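Local coordinates for protein Phi class glutathione transferase GSTF1 (Populus tremula x Populus tremuloides, PDB 4RI6) that binds glutathione and probably catalyses its transfer onto electrophilic halide-bearing compounds, releasing the halide, as part of detoxification, at residues 24-29 with 74-79; 100-105 with 145-150; 116-121 with 174-179; 138-143 with 183-188. All blocks are in the same frame, centred on the assembly; numbering follows the deposited sequence.

Interaction 1 of 4, residues 24-29 with 74-79; sequences IEKDVP and RYICDK
The stem of K26 runs alongside I76, the two side chains pointing opposite ways: CG of K26 meets CG2 of I76 at 3.9 Å, and the lysine stem serves here as a piece of hydrocarbon. The same I76 CG2 also receives CG2 of V28 at 4.3 Å, so one branched methyl fits between a lysine stem and a valine, while SG of C77 faces K26 CD more loosely. This packed part joins the end of helix 14-25 to the last turns of helix 69-79, two helices of the thioredoxin-like glutathione-binding domain. D27, with positive phi, closes the first helix in a Schellman motif, its N bonded to O of I24 at 3.1 Å, which brings the chain round so that V28 can reach I76. Beyond the stem the contact turns wet and polar. Bends at chi2 (-59°) and chi3 (-55°) carry NZ of K26 to a water at 2.7 Å, and that water donates to the backbone O of C77 at 2.8 Å. NZ also bonds to the backbone oxygens of K83 and N85. A lysine suits this place: its methylenes pack on I76, while the ammonium gathers oxygens and, through the water, probably eases the partial negative charge at the C-terminal end of helix 69-79.

Interaction 2 of 4, residues 100-105 with 145-150; sequences DQWVET and DIYEQK
The indole of W102 meets Y147 at its edge: CE1 of the tyrosine lies near the indole plane, 4.1 Å from CZ3. The phenol has an edge contact of its own, CG2 of T105 lying in the ring plane 3.4 Å from OH of Y147. K150 approaches the indole obliquely, its chain crossing the six-membered ring at a slant, with CE only 3.3 Å from CZ2 of W102, a tight fit, and CG 3.8 Å from CH2. The lysine leaves its helix with chi1 at -178°, and a bend at chi2 (69°) lays its methylenes against the indole. F67 of the second subunit meets W102 edge-to-face, so the tryptophan links the intrachain core to the dimer interface. Helices 93-122 and 130-150 run nearly antiparallel here (158°), their local axes 13.9 Å apart, a spacing that calls for long side chains in this all-helical domain. Were W102 an alanine, the K150 methylenes and CE1 of Y147 would probably lose the indole they pack on, and a gap would open against F67 of the neighbouring subunit. Polar ends are served outside the apolar patch: OH of Y147 bonds to H169 NE2, and K150 NZ to T154 OG1 and the backbone O of L157. Ring edges and methylenes thus close the wide spacing, while hydroxyl and ammonium are satisfied by neighbours that fix their side chains.

Interaction 3 of 4, residues 116-121 with 174-179; sequences DLVHDL and DYLVNS
V118 overlaps Y175 with both methyls, the two side chains crossing at about a right angle: CG2 lies 3.9 Å from CB of Y175, and CG1 lies 4.0 Å from CD2 of its ring. CG2 also touches CG of L176 at 3.9 Å. A chi1 of 169° sets CG1 of V118 against Y175 and leaves CG2 to bridge Y175 and L176. L176 in turn sends CD2 to CB of L117, again at 3.9 Å, so branched aliphatics interlock where helices 93-122 and 164-179 cross at 48°, their local axes 9.7 Å apart. Trimming V118 to an alanine is likely to open a gap beside Y175 and leave the tyrosine ring freer to shift. That ring is further placed by F123, which meets it edge-to-face, and by the bond between Y175 OH and the backbone O of L12. The Y175 side chain is about 7 Å from bound glutathione and from the side chain of S13, a glutathione-binding residue, so this helical packing lies close to the glutathione site. The contact between the two helices is wholly apolar, one beta-branched valine and two leucines giving a close fit, and the single hydroxyl among the touching side chains bonds to the N-terminal domain, tying the two domains together.

Interaction 4 of 4, residues 138-143 with 183-188; sequences DKLAKV and GYLFTS
The backbone O of Y184 is gripped twice by S188: OG donates at 2.7 Å and N at 3.0 Å, from opposite faces of the carbonyl plane. Both bonds hold S188 against the turn begun at Y184, in the short helical segment 184-187, which packs on helix 130-150 in the all-helical glutathione transferase C-terminal domain. Serine suits the place, since its short side chain lets the hydroxyl fold back onto the carbonyl four residues earlier. G183 O likewise takes the N of both F186 and T187. Across the contact, L185 reaches out with its two methyls: CD2 touches CB of A141, and CD1 meets CD2 of L140 at 3.9 Å. Small A141 lets the backbones come close, the CA atoms of A141 and L185 lying 6.2 Å apart. F186 also touches F110, L176 and V192, from three further helices. L140, its CG swung opposite the backbone nitrogen (chi1 -179°), brings CD2 to both partners, 4.5 Å from CE1 of F186.

In the fold
Interaction 1 belongs to the thioredoxin-like N-terminal domain and comes first along the chain; interactions 2, 3 and 4 follow in the helical C-terminal domain, where their segments interleave along the sequence. Helix 93-122 serves interactions 2 and 3, whose centres are 20 Å apart, and helix 130-150 serves interactions 2 and 4. Interactions 3 and 4, with centres 12 Å apart, merge into one core through L176 with L140 and V177 with F186. The centre of interaction 1 lies about 27 Å from that of interaction 3, across the chain's centre. Interactions 1 and 2 both reach the second subunit, where R74 of one chain pairs with D100 and E104 of the other, joining the domains across the dimer.

Interaction 1 of 4, residues 24-29 with 74-79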
loop_
_atom_site.group_PDB
_atom_site.type_symbol
_atom_site.label_atom_id
_atom_site.label_comp_id
_atom_site.label_asym_id
_atom_site.label_seq_id
_atom_site.Cartn_x
_atom_site.Cartn_y
_atom_site.Cartn_z
ATOM N N ILE A 24 17.657 8.970 -6.397
ATOM C CA ILE A 24 18.391 10.229 -6.483
ATOM C C ILE A 24 18.539 10.867 -5.092
ATOM O O ILE A 24 19.625 11.320 -4.733
ATOM C CB ILE A 24 17.704 11.192 -7.453
ATOM C CG1 ILE A 24 17.813 10.651 -8.883
ATOM C CG2 ILE A 24 18.347 12.567 -7.374
ATOM C CD1 ILE A 24 16.867 11.307 -9.881
ATOM N N GLU A 25 17.465 10.865 -4.303
ATOM C CA GLU A 25 17.545 11.295 -2.915
ATOM C C GLU A 25 18.582 10.502 -2.149
ATOM O O GLU A 25 19.294 11.052 -1.306
ATOM C CB GLU A 25 16.185 11.149 -2.228
ATOM C CG GLU A 25 15.147 12.185 -2.662
ATOM C CD GLU A 25 15.308 13.558 -2.000
ATOM O OE1 GLU A 25 15.909 13.652 -0.908
ATOM O OE2 GLU A 25 14.803 14.545 -2.575
ATOM N N LYS A 26 18.661 9.202 -2.429
ATOM C CA LYS A 26 19.588 8.345 -1.699
ATOM C C LYS A 26 20.981 8.295 -2.307
ATOM O O LYS A 26 21.835 7.576 -1.793
ATOM C CB LYS A 26 19.023 6.925 -1.598
ATOM C CG LYS A 26 17.757 6.878 -0.765
ATOM C CD LYS A 26 17.958 7.378 0.666
ATOM C CE LYS A 26 19.070 6.648 1.408
ATOM N NZ LYS A 26 19.177 7.058 2.842
ATOM N N ASP A 27 21.208 9.059 -3.378
ATOM C CA ASP A 27 22.517 9.143 -4.024
ATOM C C ASP A 27 22.960 7.765 -4.513
ATOM O O ASP A 27 24.130 7.425 -4.437
ATOM C CB ASP A 27 23.538 9.735 -3.035
ATOM C CG ASP A 27 24.880 10.043 -3.672
ATOM O OD1 ASP A 27 24.925 10.315 -4.891
ATOM O OD2 ASP A 27 25.895 9.995 -2.933
ATOM N N VAL A 28 22.011 6.958 -4.981
ATOM C CA VAL A 28 22.327 5.620 -5.457
ATOM C C VAL A 28 22.448 5.622 -6.966
ATOM O O VAL A 28 21.479 5.918 -7.661
ATOM C CB VAL A 28 21.265 4.613 -5.038
ATOM C CG1 VAL A 28 21.594 3.233 -5.589
ATOM C CG2 VAL A 28 21.173 4.579 -3.530
ATOM N N PRO A 29 23.639 5.292 -7.483
ATOM C CA PRO A 29 23.730 5.234 -8.940
ATOM C C PRO A 29 22.898 4.101 -9.492
ATOM O O PRO A 29 22.743 3.085 -8.821
ATOM C CB PRO A 29 25.221 4.994 -9.196
ATOM C CG PRO A 29 25.919 5.402 -7.914
ATOM C CD PRO A 29 24.937 5.039 -6.837
ATOM N N ARG A 74 11.499 1.080 -0.134
ATOM C CA ARG A 74 11.854 0.760 1.237
ATOM C C ARG A 74 13.175 -0.008 1.282
ATOM O O ARG A 74 13.991 0.201 2.165
ATOM C CB ARG A 74 10.741 -0.036 1.934
ATOM C CG ARG A 74 9.695 0.873 2.539
ATOM C CD ARG A 74 8.714 0.168 3.454
ATOM N NE ARG A 74 7.817 -0.656 2.694
ATOM C CZ ARG A 74 6.616 -0.291 2.248
ATOM N NH1 ARG A 74 6.087 0.888 2.495
ATOM N NH2 ARG A 74 5.916 -1.145 1.555
ATOM N N TYR A 75 13.387 -0.901 0.329
ATOM C CA TYR A 75 14.640 -1.648 0.279
ATOM C C TYR A 75 15.813 -0.700 0.062
ATOM O O TYR A 75 16.831 -0.787 0.741
ATOM C CB TYR A 75 14.599 -2.696 -0.829
ATOM C CG TYR A 75 15.929 -3.350 -1.088
ATOM C CD1 TYR A 75 16.470 -4.241 -0.167
ATOM C CD2 TYR A 75 16.648 -3.079 -2.248
ATOM C CE1 TYR A 75 17.661 -4.843 -0.386
ATOM C CE2 TYR A 75 17.860 -3.678 -2.477
ATOM C CZ TYR A 75 18.363 -4.557 -1.536
ATOM O OH TYR A 75 19.566 -5.185 -1.741
ATOM N N ILE A 76 15.653 0.219 -0.880
ATOM C CA ILE A 76 16.694 1.196 -1.174
ATOM C C ILE A 76 17.032 1.993 0.087
ATOM O O ILE A 76 18.197 2.178 0.435
ATOM C CB ILE A 76 16.245 2.140 -2.314
ATOM C CG1 ILE A 76 16.203 1.393 -3.644
ATOM C CG2 ILE A 76 17.177 3.350 -2.434
ATOM C CD1 ILE A 76 15.476 2.118 -4.753
ATOM N N CYS A 77 16.004 2.454 0.782
ATOM C CA CYS A 77 16.214 3.241 1.986
ATOM C C CYS A 77 16.887 2.415 3.098
ATOM O O CYS A 77 17.710 2.935 3.866
ATOM C CB CYS A 77 14.879 3.832 2.447
ATOM S SG CYS A 77 14.275 5.182 1.370
ATOM N N ASP A 78 16.570 1.127 3.154
ATOM C CA ASP A 78 17.167 0.233 4.138
ATOM C C ASP A 78 18.634 -0.062 3.809
ATOM O O ASP A 78 19.533 0.129 4.637
ATOM C CB ASP A 78 16.362 -1.068 4.184
ATOM C CG ASP A 78 16.495 -1.806 5.502
ATOM O OD1 ASP A 78 17.445 -1.535 6.262
ATOM O OD2 ASP A 78 15.646 -2.688 5.764
ATOM N N LYS A 79 18.867 -0.528 2.587
ATOM C CA LYS A 79 20.214 -0.874 2.139
ATOM C C LYS A 79 21.184 0.293 2.198
ATOM O O LYS A 79 22.355 0.125 2.536
ATOM C CB LYS A 79 20.167 -1.404 0.709
ATOM C CG LYS A 79 21.531 -1.807 0.166
ATOM C CD LYS A 79 21.444 -2.360 -1.243
ATOM C CE LYS A 79 22.822 -2.682 -1.782
ATOM N NZ LYS A 79 22.789 -2.978 -3.246
HETATM O O HOH W 1 17.258 5.666 4.112
#

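Interaction 2 of 4, residues 100-105 with 145-150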
loop_
_atom_site.group_PDB
_atom_site.type_symbol
_atom_site.label_atom_id
_atom_site.label_comp_id
_atom_site.label_asym_id
_atom_site.label_seq_id
_atom_site.Cartn_x
_atom_site.Cartn_y
_atom_site.Cartn_z
ATOM N N ASP A 100 5.703 6.024 7.684
ATOM C CA ASP A 100 5.085 4.914 6.971
ATOM C C ASP A 100 3.554 5.000 6.950
ATOM O O ASP A 100 2.924 4.620 5.952
ATOM C CB ASP A 100 5.532 3.602 7.604
ATOM C CG ASP A 100 5.294 2.397 6.714
ATOM O OD1 ASP A 100 5.564 2.457 5.504
ATOM O OD2 ASP A 100 4.847 1.362 7.245
ATOM N N GLN A 101 2.931 5.507 8.012
ATOM C CA GLN A 101 1.468 5.600 7.990
ATOM C C GLN A 101 1.003 6.541 6.868
ATOM O O GLN A 101 -0.053 6.321 6.293
ATOM C CB GLN A 101 0.912 6.052 9.348
ATOM C CG GLN A 101 1.246 7.476 9.696
ATOM C CD GLN A 101 0.993 7.817 11.152
ATOM O OE1 GLN A 101 0.037 7.333 11.772
ATOM N NE2 GLN A 101 1.866 8.644 11.714
ATOM N N TRP A 102 1.800 7.560 6.536
ATOM C CA TRP A 102 1.446 8.498 5.461
ATOM C C TRP A 102 1.829 7.905 4.107
ATOM O O TRP A 102 1.207 8.217 3.098
ATOM C CB TRP A 102 2.096 9.873 5.699
ATOM C CG TRP A 102 1.489 10.533 6.883
ATOM C CD1 TRP A 102 2.001 10.590 8.147
ATOM C CD2 TRP A 102 0.216 11.181 6.939
ATOM N NE1 TRP A 102 1.125 11.230 8.975
ATOM C CE2 TRP A 102 0.020 11.596 8.262
ATOM C CE3 TRP A 102 -0.773 11.452 5.993
ATOM C CZ2 TRP A 102 -1.108 12.270 8.657
ATOM C CZ3 TRP A 102 -1.896 12.101 6.390
ATOM C CH2 TRP A 102 -2.057 12.519 7.702
ATOM N N VAL A 103 2.814 7.009 4.080
ATOM C CA VAL A 103 3.087 6.244 2.858
ATOM C C VAL A 103 1.901 5.308 2.557
ATOM O O VAL A 103 1.463 5.181 1.409
ATOM C CB VAL A 103 4.387 5.443 2.971
ATOM C CG1 VAL A 103 4.626 4.620 1.696
ATOM C CG2 VAL A 103 5.570 6.376 3.229
ATOM N N GLU A 104 1.348 4.680 3.594
ATOM C CA GLU A 104 0.169 3.828 3.401
ATOM C C GLU A 104 -1.026 4.678 2.971
ATOM O O GLU A 104 -1.885 4.226 2.214
ATOM C CB GLU A 104 -0.147 3.047 4.682
ATOM C CG GLU A 104 0.789 1.917 4.938
ATOM C CD GLU A 104 0.674 0.853 3.865
ATOM O OE1 GLU A 104 -0.457 0.514 3.487
ATOM O OE2 GLU A 104 1.710 0.362 3.386
ATOM N N THR A 105 -1.120 5.900 3.486
ATOM C CA THR A 105 -2.174 6.804 3.051
ATOM C C THR A 105 -2.037 7.115 1.558
ATOM O O THR A 105 -3.038 7.161 0.850
ATOM C CB THR A 105 -2.177 8.076 3.935
ATOM O OG1 THR A 105 -2.529 7.674 5.265
ATOM C CG2 THR A 105 -3.186 9.105 3.452
ATOM N N ASP A 145 -8.707 17.766 1.626
ATOM C CA ASP A 145 -9.235 18.573 2.739
ATOM C C ASP A 145 -8.613 18.116 4.066
ATOM O O ASP A 145 -8.378 18.927 4.968
ATOM C CB ASP A 145 -10.762 18.492 2.829
ATOM C CG ASP A 145 -11.488 19.256 1.729
ATOM O OD1 ASP A 145 -10.919 20.222 1.164
ATOM O OD2 ASP A 145 -12.676 18.892 1.469
ATOM N N ILE A 146 -8.368 16.815 4.191
ATOM C CA ILE A 146 -7.712 16.279 5.369
ATOM C C ILE A 146 -6.240 16.672 5.386
ATOM O O ILE A 146 -5.707 17.081 6.425
ATOM C CB ILE A 146 -7.871 14.759 5.441
ATOM C CG1 ILE A 146 -9.350 14.434 5.586
ATOM C CG2 ILE A 146 -7.051 14.193 6.594
ATOM C CD1 ILE A 146 -9.691 13.020 5.381
ATOM N N TYR A 147 -5.590 16.612 4.227
ATOM C CA TYR A 147 -4.208 17.058 4.127
ATOM C C TYR A 147 -4.095 18.537 4.446
ATOM O O TYR A 147 -3.129 18.958 5.047
ATOM C CB TYR A 147 -3.631 16.810 2.736
ATOM C CG TYR A 147 -3.311 15.379 2.360
ATOM C CD1 TYR A 147 -3.787 14.297 3.093
ATOM C CD2 TYR A 147 -2.500 15.121 1.261
ATOM C CE1 TYR A 147 -3.473 12.998 2.708
ATOM C CE2 TYR A 147 -2.188 13.848 0.890
ATOM C CZ TYR A 147 -2.673 12.792 1.617
ATOM O OH TYR A 147 -2.338 11.524 1.216
ATOM N N GLU A 148 -5.072 19.326 4.013
ATOM C CA GLU A 148 -5.043 20.765 4.268
ATOM C C GLU A 148 -4.968 21.039 5.771
ATOM O O GLU A 148 -4.240 21.909 6.215
ATOM C CB GLU A 148 -6.265 21.442 3.656
ATOM C CG GLU A 148 -6.334 22.961 3.901
ATOM C CD GLU A 148 -5.218 23.729 3.211
ATOM O OE1 GLU A 148 -4.532 23.128 2.356
ATOM O OE2 GLU A 148 -5.038 24.934 3.525
ATOM N N GLN A 149 -5.721 20.265 6.550
ATOM C CA GLN A 149 -5.715 20.418 7.996
ATOM C C GLN A 149 -4.366 19.965 8.586
ATOM O O GLN A 149 -3.746 20.678 9.375
ATOM C CB GLN A 149 -6.912 19.651 8.607
ATOM C CG GLN A 149 -8.286 20.253 8.193
ATOM C CD GLN A 149 -9.520 19.349 8.422
ATOM O OE1 GLN A 149 -9.545 18.174 8.045
ATOM N NE2 GLN A 149 -10.569 19.930 9.008
ATOM N N LYS A 150 -3.896 18.799 8.164
ATOM C CA LYS A 150 -2.624 18.252 8.615
ATOM C C LYS A 150 -1.463 19.192 8.326
ATOM O O LYS A 150 -0.583 19.415 9.175
ATOM C CB LYS A 150 -2.384 16.900 7.932
ATOM C CG LYS A 150 -1.094 16.177 8.345
ATOM C CD LYS A 150 -1.191 15.683 9.794
ATOM C CE LYS A 150 0.070 14.942 10.295
ATOM N NZ LYS A 150 1.227 15.834 10.475
#

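Interaction 3 of 4, residues 116-121 with 174-179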
loop_
_atom_site.group_PDB
_atom_site.type_symbol
_atom_site.label_atom_id
_atom_site.label_comp_id
_atom_site.label_asym_id
_atom_site.label_seq_id
_atom_site.Cartn_x
_atom_site.Cartn_y
_atom_site.Cartn_z
ATOM N N ASP A 116 -6.233 6.983 -10.826
ATOM C CA ASP A 116 -7.276 6.741 -11.818
ATOM C C ASP A 116 -7.531 7.987 -12.664
ATOM O O ASP A 116 -7.792 7.881 -13.860
ATOM C CB ASP A 116 -8.579 6.296 -11.152
ATOM C CG ASP A 116 -8.494 4.910 -10.568
ATOM O OD1 ASP A 116 -7.522 4.179 -10.870
ATOM O OD2 ASP A 116 -9.415 4.556 -9.800
ATOM N N LEU A 117 -7.504 9.163 -12.031
ATOM C CA LEU A 117 -7.607 10.409 -12.780
ATOM C C LEU A 117 -6.447 10.549 -13.773
ATOM O O LEU A 117 -6.665 10.849 -14.946
ATOM C CB LEU A 117 -7.640 11.603 -11.820
ATOM C CG LEU A 117 -8.947 11.836 -11.066
ATOM C CD1 LEU A 117 -8.708 12.867 -9.958
ATOM C CD2 LEU A 117 -10.037 12.305 -12.034
ATOM N N VAL A 118 -5.223 10.334 -13.308
ATOM C CA VAL A 118 -4.063 10.423 -14.196
ATOM C C VAL A 118 -4.216 9.470 -15.370
ATOM O O VAL A 118 -3.961 9.849 -16.527
ATOM C CB VAL A 118 -2.746 10.145 -13.438
ATOM C CG1 VAL A 118 -1.576 9.968 -14.409
ATOM C CG2 VAL A 118 -2.467 11.270 -12.471
ATOM N N HIS A 119 -4.642 8.240 -15.094
ATOM C CA HIS A 119 -4.779 7.276 -16.163
ATOM C C HIS A 119 -5.863 7.687 -17.160
ATOM O O HIS A 119 -5.632 7.701 -18.363
ATOM C CB HIS A 119 -5.087 5.880 -15.633
ATOM C CG HIS A 119 -5.221 4.889 -16.732
ATOM N ND1 HIS A 119 -6.434 4.540 -17.275
ATOM C CD2 HIS A 119 -4.277 4.281 -17.484
ATOM C CE1 HIS A 119 -6.237 3.689 -18.265
ATOM N NE2 HIS A 119 -4.935 3.523 -18.418
ATOM N N ASP A 120 -7.040 8.056 -16.670
ATOM C CA ASP A 120 -8.146 8.330 -17.576
ATOM C C ASP A 120 -7.910 9.583 -18.404
ATOM O O ASP A 120 -8.327 9.646 -19.556
ATOM C CB ASP A 120 -9.449 8.448 -16.803
ATOM C CG ASP A 120 -9.910 7.110 -16.245
ATOM O OD1 ASP A 120 -9.373 6.055 -16.668
ATOM O OD2 ASP A 120 -10.811 7.101 -15.387
ATOM N N LEU A 121 -7.223 10.566 -17.822
ATOM C CA LEU A 121 -6.997 11.833 -18.504
ATOM C C LEU A 121 -5.761 11.884 -19.386
ATOM O O LEU A 121 -5.722 12.692 -20.312
ATOM C CB LEU A 121 -6.894 12.974 -17.490
ATOM C CG LEU A 121 -8.150 13.239 -16.678
ATOM C CD1 LEU A 121 -7.836 14.163 -15.539
ATOM C CD2 LEU A 121 -9.196 13.849 -17.584
ATOM N N ASP A 174 2.036 15.520 -9.647
ATOM C CA ASP A 174 2.662 16.368 -10.650
ATOM C C ASP A 174 1.892 16.261 -11.958
ATOM O O ASP A 174 1.691 17.261 -12.649
ATOM C CB ASP A 174 4.144 15.992 -10.851
ATOM C CG ASP A 174 4.948 17.108 -11.536
ATOM O OD1 ASP A 174 4.827 17.236 -12.758
ATOM O OD2 ASP A 174 5.674 17.878 -10.863
ATOM N N TYR A 175 1.425 15.061 -12.299
ATOM C CA TYR A 175 0.660 14.941 -13.531
ATOM C C TYR A 175 -0.654 15.712 -13.423
ATOM O O TYR A 175 -1.061 16.388 -14.370
ATOM C CB TYR A 175 0.388 13.476 -13.868
ATOM C CG TYR A 175 1.434 12.804 -14.745
ATOM C CD1 TYR A 175 1.755 13.301 -15.995
ATOM C CD2 TYR A 175 2.066 11.638 -14.328
ATOM C CE1 TYR A 175 2.700 12.660 -16.791
ATOM C CE2 TYR A 175 3.005 10.995 -15.115
ATOM C CZ TYR A 175 3.312 11.513 -16.355
ATOM O OH TYR A 175 4.234 10.901 -17.178
ATOM N N LEU A 176 -1.326 15.625 -12.281
ATOM C CA LEU A 176 -2.583 16.351 -12.136
ATOM C C LEU A 176 -2.348 17.860 -12.186
ATOM O O LEU A 176 -3.068 18.575 -12.882
ATOM C CB LEU A 176 -3.295 15.962 -10.832
ATOM C CG LEU A 176 -3.820 14.523 -10.856
ATOM C CD1 LEU A 176 -4.385 14.133 -9.508
ATOM C CD2 LEU A 176 -4.874 14.327 -11.976
ATOM N N VAL A 177 -1.337 18.348 -11.473
ATOM C CA VAL A 177 -1.103 19.795 -11.413
ATOM C C VAL A 177 -0.657 20.368 -12.756
ATOM O O VAL A 177 -1.099 21.446 -13.150
ATOM C CB VAL A 177 -0.063 20.149 -10.313
ATOM C CG1 VAL A 177 0.344 21.601 -10.367
ATOM C CG2 VAL A 177 -0.642 19.864 -8.943
ATOM N N ASN A 178 0.219 19.659 -13.459
ATOM C CA ASN A 178 0.913 20.257 -14.598
ATOM C C ASN A 178 0.434 19.778 -15.948
ATOM O O ASN A 178 0.777 20.382 -16.966
ATOM C CB ASN A 178 2.405 20.000 -14.483
ATOM C CG ASN A 178 2.999 20.642 -13.268
ATOM O OD1 ASN A 178 3.598 19.972 -12.433
ATOM N ND2 ASN A 178 2.810 21.943 -13.140
ATOM N N SER A 179 -0.355 18.701 -15.966
ATOM C CA SER A 179 -0.778 18.118 -17.242
ATOM C C SER A 179 -2.293 17.921 -17.375
ATOM O O SER A 179 -2.754 17.403 -18.386
ATOM C CB SER A 179 -0.057 16.781 -17.459
ATOM O OG SER A 179 1.349 16.991 -17.544
#

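Interaction 4 of 4, residues 138-143 with 183-188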
loop_
_atom_site.group_PDB
_atom_site.type_symbol
_atom_site.label_atom_id
_atom_site.label_comp_id
_atom_site.label_asym_id
_atom_site.label_seq_id
_atom_site.Cartn_x
_atom_site.Cartn_y
_atom_site.Cartn_z
ATOM N N ASP A 138 -13.933 14.192 -6.688
ATOM C CA ASP A 138 -14.570 14.448 -5.403
ATOM C C ASP A 138 -13.905 13.630 -4.290
ATOM O O ASP A 138 -13.740 14.101 -3.170
ATOM C CB ASP A 138 -16.076 14.140 -5.464
ATOM C CG ASP A 138 -16.876 15.171 -6.263
ATOM O OD1 ASP A 138 -16.360 16.272 -6.571
ATOM O OD2 ASP A 138 -18.059 14.875 -6.563
ATOM N N LYS A 139 -13.561 12.381 -4.576
ATOM C CA LYS A 139 -12.798 11.570 -3.620
ATOM C C LYS A 139 -11.467 12.217 -3.266
ATOM O O LYS A 139 -11.071 12.263 -2.115
ATOM C CB LYS A 139 -12.540 10.171 -4.181
ATOM C CG LYS A 139 -13.711 9.251 -4.111
ATOM C CD LYS A 139 -13.305 7.883 -4.608
ATOM C CE LYS A 139 -14.448 6.878 -4.540
ATOM N NZ LYS A 139 -14.015 5.580 -5.121
ATOM N N LEU A 140 -10.760 12.714 -4.266
ATOM C CA LEU A 140 -9.451 13.253 -4.013
ATOM C C LEU A 140 -9.573 14.570 -3.238
ATOM O O LEU A 140 -8.750 14.869 -2.376
ATOM C CB LEU A 140 -8.705 13.449 -5.334
ATOM C CG LEU A 140 -7.280 14.002 -5.238
ATOM C CD1 LEU A 140 -6.398 13.190 -4.283
ATOM C CD2 LEU A 140 -6.643 14.056 -6.624
ATOM N N ALA A 141 -10.599 15.348 -3.552
ATOM C CA ALA A 141 -10.855 16.586 -2.842
ATOM C C ALA A 141 -11.040 16.331 -1.354
ATOM O O ALA A 141 -10.504 17.073 -0.517
ATOM C CB ALA A 141 -12.058 17.294 -3.432
ATOM N N LYS A 142 -11.774 15.273 -1.017
ATOM C CA LYS A 142 -11.966 14.901 0.385
ATOM C C LYS A 142 -10.645 14.535 1.063
ATOM O O LYS A 142 -10.404 14.924 2.202
ATOM C CB LYS A 142 -12.971 13.742 0.506
ATOM C CG LYS A 142 -14.419 14.160 0.183
ATOM C CD LYS A 142 -15.142 14.769 1.376
ATOM C CE LYS A 142 -16.142 15.840 0.938
ATOM N NZ LYS A 142 -16.675 16.689 2.053
ATOM N N VAL A 143 -9.796 13.775 0.379
ATOM C CA VAL A 143 -8.478 13.478 0.909
ATOM C C VAL A 143 -7.678 14.761 1.146
ATOM O O VAL A 143 -7.043 14.939 2.185
ATOM C CB VAL A 143 -7.703 12.556 -0.054
ATOM C CG1 VAL A 143 -6.309 12.317 0.423
ATOM C CG2 VAL A 143 -8.425 11.225 -0.206
ATOM N N GLY A 183 -5.532 20.749 -11.488
ATOM C CA GLY A 183 -4.527 21.286 -10.589
ATOM C C GLY A 183 -5.106 22.107 -9.466
ATOM O O GLY A 183 -4.495 22.177 -8.399
ATOM N N TYR A 184 -6.285 22.695 -9.688
ATOM C CA TYR A 184 -6.980 23.454 -8.643
ATOM C C TYR A 184 -7.168 22.641 -7.350
ATOM O O TYR A 184 -7.282 23.204 -6.265
ATOM C CB TYR A 184 -8.357 23.939 -9.135
ATOM C CG TYR A 184 -9.391 22.852 -9.372
ATOM C CD1 TYR A 184 -10.222 22.401 -8.349
ATOM C CD2 TYR A 184 -9.545 22.273 -10.620
ATOM C CE1 TYR A 184 -11.161 21.402 -8.569
ATOM C CE2 TYR A 184 -10.491 21.277 -10.842
ATOM C CZ TYR A 184 -11.297 20.849 -9.820
ATOM O OH TYR A 184 -12.240 19.855 -10.039
ATOM N N LEU A 185 -7.218 21.318 -7.458
ATOM C CA LEU A 185 -7.379 20.486 -6.270
ATOM C C LEU A 185 -6.261 20.738 -5.269
ATOM O O LEU A 185 -6.484 20.737 -4.048
ATOM C CB LEU A 185 -7.422 18.996 -6.644
ATOM C CG LEU A 185 -8.676 18.538 -7.368
ATOM C CD1 LEU A 185 -8.462 17.176 -7.968
ATOM C CD2 LEU A 185 -9.871 18.539 -6.395
ATOM N N PHE A 186 -5.069 20.983 -5.801
ATOM C CA PHE A 186 -3.892 21.266 -4.992
ATOM C C PHE A 186 -3.716 22.769 -4.768
ATOM O O PHE A 186 -3.461 23.213 -3.648
ATOM C CB PHE A 186 -2.651 20.685 -5.668
ATOM C CG PHE A 186 -2.686 19.180 -5.795
ATOM C CD1 PHE A 186 -3.379 18.557 -6.824
ATOM C CD2 PHE A 186 -2.031 18.386 -4.868
ATOM C CE1 PHE A 186 -3.401 17.159 -6.920
ATOM C CE2 PHE A 186 -2.055 17.007 -4.963
ATOM C CZ PHE A 186 -2.735 16.397 -5.986
ATOM N N THR A 187 -3.880 23.555 -5.825
ATOM C CA THR A 187 -3.488 24.961 -5.750
ATOM C C THR A 187 -4.522 25.826 -5.031
ATOM O O THR A 187 -4.168 26.889 -4.554
ATOM C CB THR A 187 -3.216 25.566 -7.148
ATOM O OG1 THR A 187 -4.417 25.559 -7.928
ATOM C CG2 THR A 187 -2.126 24.776 -7.867
ATOM N N SER A 188 -5.781 25.364 -4.927
ATOM C CA SER A 188 -6.847 26.130 -4.253
ATOM C C SER A 188 -6.867 25.935 -2.735
ATOM O O SER A 188 -7.612 26.616 -2.021
ATOM C CB SER A 188 -8.222 25.766 -4.804
ATOM O OG SER A 188 -8.637 24.483 -4.357
#